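Local coordinates for conserved hypothetical protein (Bacteroides thetaiotaomicron, PDB 2HQY) that is of unknown function but binds coenzyme A and probably belongs with the acetyltransferase-like lysyltransferase domains that modify phosphatidylglycerol, at residues D23-D28 / D122-R127; E60-M65 / E82-E87; F231-E236 / I264-D269. All blocks are in the same frame, centred on the assembly; numbering follows the deposited sequence. Where two conformers were deposited one is given.

Contact 1: residues D23-D28 / D122-R127; sequences DRRNCD and DYIYLR
The loop between helix 12-19 and helix 31-36 is tied to strand 122-126 where Cys27 meets the carboxylate of Asp122. The backbone N of Cys27 donates to Asp122 OD2 at 2.9 Å. The bond is nearly straight (165°) and reaches the oxygen on its syn side, 20° out of the carboxylate plane. Cys27 SG stands between the backbone N and the carbonyl carbon (chi1 66°), and lies 3.3 Å from Asp122 OD1. Asn26 adds its CA, 3.3 Å from Asp122 OD2. Asp122 has partners beyond the loop: Lys290 makes a salt bridge to OD1, and Asn265 ND2 donates to OD2. Replacing Asp122 with alanine removes the carboxylate and is likely to leave the Cys27 N-H without its acceptor and Lys290 without this counter-charge. Further along, Arg25 lies slantwise over Ile124. Its CB is 3.9 Å from Ile124 CD1, and the same methyl sits over one face of the guanidinium, toward its rim. Arg25 also makes a cation-pi contact with Tyr263. Strand 122-126 runs between strands 263-265 and 286-295, and the loop packs against side chains of all three.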
# COMPACT_ATOMS: atom_id res chain seq x y z
N ASP A 23 10.84 -0.45 25.85
CA ASP A 23 12.28 -0.22 25.73
C ASP A 23 12.82 -0.62 24.35
O ASP A 23 14.01 -0.81 24.17
CB ASP A 23 13.04 -0.83 26.93
CG ASP A 23 13.00 0.10 28.17
OD1 ASP A 23 13.16 1.36 28.05
OD2 ASP A 23 12.79 -0.43 29.28
N ARG A 24 11.92 -0.69 23.38
CA ARG A 24 12.29 -1.03 22.01
C ARG A 24 12.77 0.20 21.25
O ARG A 24 12.07 1.20 21.19
CB ARG A 24 11.08 -1.65 21.31
CG ARG A 24 10.49 -2.79 22.13
CD ARG A 24 11.21 -4.09 21.85
NE ARG A 24 10.75 -4.59 20.57
CZ ARG A 24 9.72 -5.42 20.39
NH1 ARG A 24 9.38 -5.75 19.16
NH2 ARG A 24 9.05 -5.91 21.44
N ARG A 25 13.96 0.12 20.66
CA ARG A 25 14.55 1.26 19.98
C ARG A 25 14.63 1.11 18.46
O ARG A 25 15.13 1.99 17.76
CB ARG A 25 15.93 1.56 20.57
CG ARG A 25 15.87 1.85 22.05
CD ARG A 25 17.21 2.29 22.58
NE ARG A 25 18.23 1.25 22.48
CZ ARG A 25 19.53 1.45 22.73
NH1 ARG A 25 19.98 2.65 23.09
NH2 ARG A 25 20.39 0.45 22.62
N ASN A 26 14.15 -0.01 17.93
CA ASN A 26 14.34 -0.22 16.50
C ASN A 26 13.41 0.63 15.62
O ASN A 26 12.23 0.86 15.97
CB ASN A 26 14.36 -1.68 16.12
CG ASN A 26 13.04 -2.31 16.29
OD1 ASN A 26 12.54 -2.43 17.40
ND2 ASN A 26 12.49 -2.80 15.18
N CYS A 27 13.97 1.11 14.52
CA CYS A 27 13.31 2.13 13.70
C CYS A 27 12.04 1.60 13.10
O CYS A 27 11.16 2.37 12.73
CB CYS A 27 14.24 2.65 12.59
SG CYS A 27 14.68 1.44 11.32
N ASP A 28 11.93 0.27 12.98
CA ASP A 28 10.71 -0.31 12.39
C ASP A 28 9.47 -0.07 13.25
O ASP A 28 8.36 -0.32 12.78
CB ASP A 28 10.90 -1.78 12.08
CG ASP A 28 11.91 -2.00 10.95
OD1 ASP A 28 11.97 -1.13 10.03
OD2 ASP A 28 12.62 -3.00 10.97
N ASP A 122 20.40 -1.37 13.04
CA ASP A 122 20.20 0.08 13.16
C ASP A 122 21.41 0.72 13.81
O ASP A 122 22.00 0.18 14.76
CB ASP A 122 19.01 0.43 14.05
CG ASP A 122 17.67 0.19 13.40
OD1 ASP A 122 17.57 -0.00 12.16
OD2 ASP A 122 16.68 0.23 14.15
N TYR A 123 21.76 1.90 13.31
CA TYR A 123 22.80 2.71 13.91
C TYR A 123 22.17 3.66 14.94
O TYR A 123 21.28 4.46 14.60
CB TYR A 123 23.48 3.53 12.80
CG TYR A 123 24.43 2.73 11.97
CD1 TYR A 123 25.81 2.81 12.18
CD2 TYR A 123 23.94 1.86 10.97
CE1 TYR A 123 26.70 2.06 11.42
CE2 TYR A 123 24.81 1.11 10.20
CZ TYR A 123 26.19 1.21 10.43
OH TYR A 123 27.06 0.46 9.69
N ILE A 124 22.63 3.55 16.18
CA ILE A 124 22.13 4.37 17.30
C ILE A 124 23.26 5.27 17.84
O ILE A 124 24.38 4.82 18.07
CB ILE A 124 21.48 3.46 18.39
CG1 ILE A 124 20.29 2.71 17.75
CG2 ILE A 124 21.09 4.29 19.65
CD1 ILE A 124 19.25 2.18 18.71
N TYR A 125 22.94 6.55 17.98
CA TYR A 125 23.88 7.59 18.39
C TYR A 125 23.33 8.33 19.60
O TYR A 125 22.13 8.31 19.85
CB TYR A 125 24.02 8.59 17.24
CG TYR A 125 24.44 7.99 15.92
CD1 TYR A 125 25.80 7.88 15.57
CD2 TYR A 125 23.48 7.54 15.01
CE1 TYR A 125 26.17 7.33 14.34
CE2 TYR A 125 23.83 6.99 13.81
CZ TYR A 125 25.15 6.89 13.47
OH TYR A 125 25.43 6.36 12.25
N LEU A 126 24.21 8.98 20.36
CA LEU A 126 23.78 9.90 21.41
C LEU A 126 23.35 11.20 20.75
O LEU A 126 24.09 11.76 19.94
CB LEU A 126 24.92 10.21 22.38
CG LEU A 126 25.42 9.03 23.24
CD1 LEU A 126 26.67 9.38 24.05
CD2 LEU A 126 24.29 8.51 24.14
N ARG A 127 22.17 11.69 21.11
CA ARG A 127 21.74 13.02 20.64
C ARG A 127 22.77 14.08 21.02
O ARG A 127 23.06 14.98 20.24
CB ARG A 127 20.37 13.37 21.22
CG ARG A 127 19.71 14.62 20.61
CD ARG A 127 18.83 15.35 21.63
NE ARG A 127 19.68 16.26 22.37
CZ ARG A 127 19.86 17.55 22.08
NH1 ARG A 127 19.20 18.13 21.08
NH2 ARG A 127 20.67 18.26 22.83

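Contact 2: residues E60-M65 / E82-E87; sequences EQLAYM and EDADKE
This is a buried strand-to-helix packing contact between strand 61-69 and helix 73-87, the helix that leads on to the parallel neighbouring strand 92-96. The segments 61-65 and 82-87 run nearly antiparallel, at 165°, with their axes 10.1 Å apart. Leu62 and Tyr64, two residues apart on the strand, both point at the helix. Tyr64 reaches furthest. Its OH donates a hydrogen bond to Asp83 OD2 at 2.6 Å. The oxygen sits at the edge of the ring, in its plane, and the hydroxyl meets it on the anti side. Ring and carboxylate planes stand 82° apart, so the phenol comes up to a carboxylate turned almost square to it. Asp83 has CG anti to its own N (chi1 -165°), which brings the carboxylate to the strand side of the helix. Ala84 packs beside the phenol. Its CB is 4.0 Å from Tyr64 CE2, and a small residue here is consistent with the close approach of the ring. Leu62 fills the next place along. Its CD2 touches Glu87 CB at 3.7 Å and lies 4.3 Å from Ala84 CB. The Leu62 and Glu87 side chains cross at about a right angle, and the leucine methyl meets the CB and CG of the glutamate. The polar end of Glu87 turns to Lys55 of strand 51-58, which makes a salt bridge with OE2. Lys55 also makes a salt bridge with Asp83 OD2. That oxygen is therefore held by both a phenol and an ammonium group. The lysine is likely to stabilise the charged form of Asp83, and the tyrosine bond supplies a second polar partner for a buried carboxylate beside the apolar packing of Leu62 and Ala84.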
# COMPACT_ATOMS: atom_id res chain seq x y z
N GLU A 60 6.97 -13.19 -0.60
CA GLU A 60 6.43 -14.49 -0.20
C GLU A 60 6.59 -14.84 1.30
O GLU A 60 6.03 -15.84 1.78
CB GLU A 60 7.07 -15.60 -1.04
N GLN A 61 7.38 -14.04 2.01
CA GLN A 61 7.67 -14.29 3.41
C GLN A 61 6.60 -13.65 4.31
O GLN A 61 6.46 -12.41 4.32
CB GLN A 61 9.06 -13.71 3.76
CG GLN A 61 9.46 -13.81 5.26
CD GLN A 61 9.77 -15.24 5.72
OE1 GLN A 61 9.05 -15.82 6.56
NE2 GLN A 61 10.84 -15.83 5.18
N LEU A 62 5.84 -14.47 5.04
CA LEU A 62 4.94 -13.95 6.08
C LEU A 62 5.80 -13.72 7.30
O LEU A 62 6.57 -14.61 7.68
CB LEU A 62 3.84 -14.97 6.43
CG LEU A 62 2.95 -14.63 7.65
CD1 LEU A 62 2.11 -13.37 7.42
CD2 LEU A 62 2.07 -15.81 7.98
N ALA A 63 5.65 -12.56 7.95
CA ALA A 63 6.42 -12.33 9.17
C ALA A 63 5.63 -11.53 10.19
O ALA A 63 4.73 -10.77 9.82
CB ALA A 63 7.73 -11.63 8.86
N TYR A 64 5.97 -11.73 11.46
CA TYR A 64 5.36 -10.98 12.57
C TYR A 64 6.48 -10.23 13.28
O TYR A 64 7.63 -10.62 13.18
CB TYR A 64 4.66 -11.96 13.55
CG TYR A 64 3.56 -12.77 12.87
CD1 TYR A 64 2.22 -12.37 12.93
CD2 TYR A 64 3.87 -13.93 12.13
CE1 TYR A 64 1.19 -13.13 12.30
CE2 TYR A 64 2.85 -14.69 11.50
CZ TYR A 64 1.53 -14.26 11.59
OH TYR A 64 0.56 -15.01 10.96
N MET A 65 6.16 -9.13 13.96
CA MET A 65 7.16 -8.47 14.77
C MET A 65 7.18 -9.14 16.16
O MET A 65 6.21 -9.79 16.54
CB MET A 65 6.81 -6.97 14.86
CG MET A 65 7.82 -6.09 15.61
SD MET A 65 9.29 -5.63 14.60
CE MET A 65 8.55 -4.52 13.44
N GLU A 82 -0.61 -19.98 15.60
CA GLU A 82 -1.87 -20.46 15.06
C GLU A 82 -2.29 -19.62 13.87
O GLU A 82 -2.84 -20.13 12.90
CB GLU A 82 -2.97 -20.44 16.14
CG GLU A 82 -2.89 -21.61 17.10
CD GLU A 82 -3.59 -21.37 18.44
OE1 GLU A 82 -3.65 -22.33 19.25
OE2 GLU A 82 -4.06 -20.24 18.71
N ASP A 83 -2.01 -18.32 13.93
CA ASP A 83 -2.30 -17.44 12.81
C ASP A 83 -1.47 -17.85 11.60
O ASP A 83 -2.00 -17.96 10.49
CB ASP A 83 -2.06 -15.98 13.18
CG ASP A 83 -2.68 -15.04 12.19
OD1 ASP A 83 -3.93 -14.96 12.15
OD2 ASP A 83 -1.93 -14.40 11.43
N ALA A 84 -0.17 -18.09 11.82
CA ALA A 84 0.73 -18.51 10.75
C ALA A 84 0.24 -19.85 10.16
O ALA A 84 0.24 -20.02 8.95
CB ALA A 84 2.13 -18.62 11.25
N ASP A 85 -0.17 -20.78 11.02
CA ASP A 85 -0.77 -22.06 10.55
C ASP A 85 -1.93 -21.82 9.59
O ASP A 85 -2.00 -22.47 8.53
CB ASP A 85 -1.25 -22.91 11.74
CG ASP A 85 -0.12 -23.43 12.61
OD1 ASP A 85 1.06 -23.38 12.19
OD2 ASP A 85 -0.42 -23.92 13.72
N LYS A 86 -2.84 -20.91 9.96
CA LYS A 86 -3.98 -20.56 9.10
C LYS A 86 -3.54 -20.00 7.75
O LYS A 86 -4.20 -20.23 6.73
CB LYS A 86 -4.91 -19.57 9.79
CG LYS A 86 -6.05 -20.22 10.56
CD LYS A 86 -6.93 -19.18 11.26
CE LYS A 86 -6.39 -18.83 12.64
NZ LYS A 86 -7.43 -18.29 13.55
N GLU A 87 -2.43 -19.26 7.75
CA GLU A 87 -1.87 -18.71 6.54
C GLU A 87 -1.09 -19.75 5.73
O GLU A 87 -0.70 -19.47 4.59
CB GLU A 87 -0.98 -17.50 6.86
CG GLU A 87 -1.74 -16.35 7.52
CD GLU A 87 -2.70 -15.63 6.58
OE1 GLU A 87 -2.84 -16.01 5.39
OE2 GLU A 87 -3.33 -14.66 7.04

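Contact 3: residues F231-E236 / I264-D269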
# COMPACT_ATOMS: atom_id res chain seq x y z
N PHE A 231 14.72 8.97 19.32
CA PHE A 231 14.13 9.66 18.17
C PHE A 231 14.69 9.02 16.91
O PHE A 231 15.91 8.78 16.84
CB PHE A 231 14.52 11.13 18.23
CG PHE A 231 13.72 12.02 17.31
CD1 PHE A 231 12.57 12.65 17.76
CD2 PHE A 231 14.10 12.18 15.98
CE1 PHE A 231 11.82 13.48 16.91
CE2 PHE A 231 13.35 13.00 15.11
CZ PHE A 231 12.20 13.64 15.58
N GLY A 232 13.86 8.79 15.90
CA GLY A 232 14.34 8.15 14.67
C GLY A 232 14.41 9.20 13.58
O GLY A 232 13.46 9.95 13.36
N VAL A 233 15.52 9.25 12.87
CA VAL A 233 15.63 10.06 11.68
C VAL A 233 15.37 9.13 10.49
O VAL A 233 16.16 8.21 10.24
CB VAL A 233 17.03 10.76 11.57
CG1 VAL A 233 17.11 11.59 10.29
CG2 VAL A 233 17.25 11.64 12.78
N HIS A 234 14.26 9.33 9.80
CA HIS A 234 13.82 8.37 8.76
C HIS A 234 14.36 8.66 7.37
O HIS A 234 14.54 7.75 6.56
CB HIS A 234 12.28 8.26 8.71
CG HIS A 234 11.66 7.94 10.04
ND1 HIS A 234 12.33 7.20 11.00
CD2 HIS A 234 10.47 8.27 10.58
CE1 HIS A 234 11.57 7.12 12.08
NE2 HIS A 234 10.43 7.75 11.85
N VAL A 235 14.56 9.94 7.07
CA VAL A 235 14.94 10.37 5.72
C VAL A 235 15.94 11.50 5.87
O VAL A 235 15.77 12.36 6.75
CB VAL A 235 13.66 10.90 4.91
CG1 VAL A 235 14.02 11.69 3.67
CG2 VAL A 235 12.71 9.70 4.49
N GLU A 236 16.96 11.47 5.02
CA GLU A 236 17.84 12.62 4.84
C GLU A 236 18.27 12.66 3.38
O GLU A 236 18.85 11.69 2.87
CB GLU A 236 19.05 12.47 5.78
CG GLU A 236 19.86 13.73 5.99
CD GLU A 236 21.03 13.47 6.93
OE1 GLU A 236 20.98 13.93 8.09
OE2 GLU A 236 21.97 12.74 6.53
N ILE A 264 19.55 8.75 19.14
CA ILE A 264 19.04 9.05 17.79
C ILE A 264 19.29 7.79 16.96
O ILE A 264 20.42 7.32 16.86
CB ILE A 264 19.73 10.26 17.13
CG1 ILE A 264 19.48 11.56 17.91
CG2 ILE A 264 19.19 10.41 15.68
CD1 ILE A 264 20.26 12.77 17.33
N ASN A 265 18.23 7.23 16.39
CA ASN A 265 18.34 6.05 15.54
C ASN A 265 18.30 6.52 14.06
O ASN A 265 17.26 7.04 13.59
CB ASN A 265 17.20 5.07 15.85
CG ASN A 265 17.27 3.77 15.05
OD1 ASN A 265 17.76 3.74 13.91
ND2 ASN A 265 16.77 2.68 15.64
N ARG A 266 19.41 6.37 13.35
CA ARG A 266 19.49 6.78 11.93
C ARG A 266 19.41 5.59 10.96
O ARG A 266 19.84 5.68 9.81
CB ARG A 266 20.75 7.64 11.67
CG ARG A 266 20.73 8.94 12.49
CD ARG A 266 21.99 9.79 12.35
NE ARG A 266 22.27 10.10 10.95
CZ ARG A 266 21.73 11.08 10.25
NH1 ARG A 266 20.88 11.95 10.79
NH2 ARG A 266 22.08 11.19 8.97
N GLU A 267 18.86 4.48 11.44
CA GLU A 267 18.46 3.35 10.59
C GLU A 267 19.64 2.55 10.02
O GLU A 267 20.73 2.54 10.59
CB GLU A 267 17.39 3.78 9.54
CG GLU A 267 16.33 4.70 10.20
CD GLU A 267 14.99 4.78 9.46
OE1 GLU A 267 14.93 4.56 8.24
OE2 GLU A 267 13.97 5.06 10.15
N GLU A 268 19.42 1.88 8.90
CA GLU A 268 20.32 0.79 8.48
C GLU A 268 21.24 1.19 7.35
O GLU A 268 20.99 2.18 6.66
CB GLU A 268 19.47 -0.41 8.05
CG GLU A 268 18.48 -0.85 9.09
CD GLU A 268 17.05 -0.63 8.70
OE1 GLU A 268 16.75 0.44 8.10
OE2 GLU A 268 16.24 -1.54 9.00
N ASP A 269 22.32 0.43 7.14
CA ASP A 269 23.18 0.66 5.98
C ASP A 269 22.82 -0.18 4.76
O ASP A 269 23.36 0.05 3.67
CB ASP A 269 24.69 0.56 6.32
CG ASP A 269 25.12 -0.83 6.80
OD1 ASP A 269 24.66 -1.86 6.25
OD2 ASP A 269 26.00 -0.87 7.70
O HOH W 1 17.62 7.30 7.88
O HOH W 2 16.33 5.82 6.24
O HOH W 3 19.09 14.51 9.70
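Val233 lies against Ile264 and alongside Arg266. Its CG2 is 3.7 Å from Ile264 CG2, while CG1 packs near NH1 of the arginine, whose side chain points the same way. The backbones pair as parallel strands. Asn265 N donates to Phe231 O at 2.8 Å, and Val233 N donates to Asn265 O at 2.9 Å. Side-chain bonds add to this pairing. Asn265 OD1 accepts from Glu267 N at 2.8 Å, forming an Asx turn. Glu267 then comes up to His234, whose ND1 donates to OE2 at 2.8 Å. This bond is bent (136°) and meets the oxygen from above the carboxylate plane. Asn33 ND2 also donates to that oxygen, so two N-H groups grip it. A water lies near both Glu267 OE1 and His234 O. On the other flank Arg266 and Glu236 form a salt bridge. The arginine bends at chi3 (55°), bringing its guanidinium edge to the carboxylate. NH2 meets Glu236 OE1 at 3.1 Å and, more weakly, OE2 at 2.9 Å; the two planes are 40° apart. A second water links Glu236 OE1 to Arg266 NH1, weakly on the arginine side. Glu236 also touches Tyr246, a coenzyme A-binding residue, and the side chain of Glu236 is about 8 Å from the bound coenzyme A. Strand 230-238 carries a classic beta bulge, where His234 and Val235 both face Phe222 of strand 216-227. Helix 245-256 packs on Glu236 and Arg266, and strand 122-126 borders strand 263-265 on the side away from strand 230-238.

In the fold
Contacts 1 and 3 are neighbours, their centres 8 Å apart, because strands 122-126 and 263-265 adjoin. They are joined directly: Tyr125 O and Ile264 N are probably hydrogen-bonded, as are Tyr123 OH and Asp269 OD2. Contact 2 lies at the far end, about 26 Å from contact 1 and 28 Å from contact 3, centre to centre. It still meets contact 1 through packing of Met65 on Arg24 and Asp28. Along the chain, contact 2 is nested inside the loop closed by contact 1, and contact 3 follows both. Contact 3 stands nearest the coenzyme A site, whereas contact 2 packs helix 73-87 on strand 61-69, away from the annotated sites.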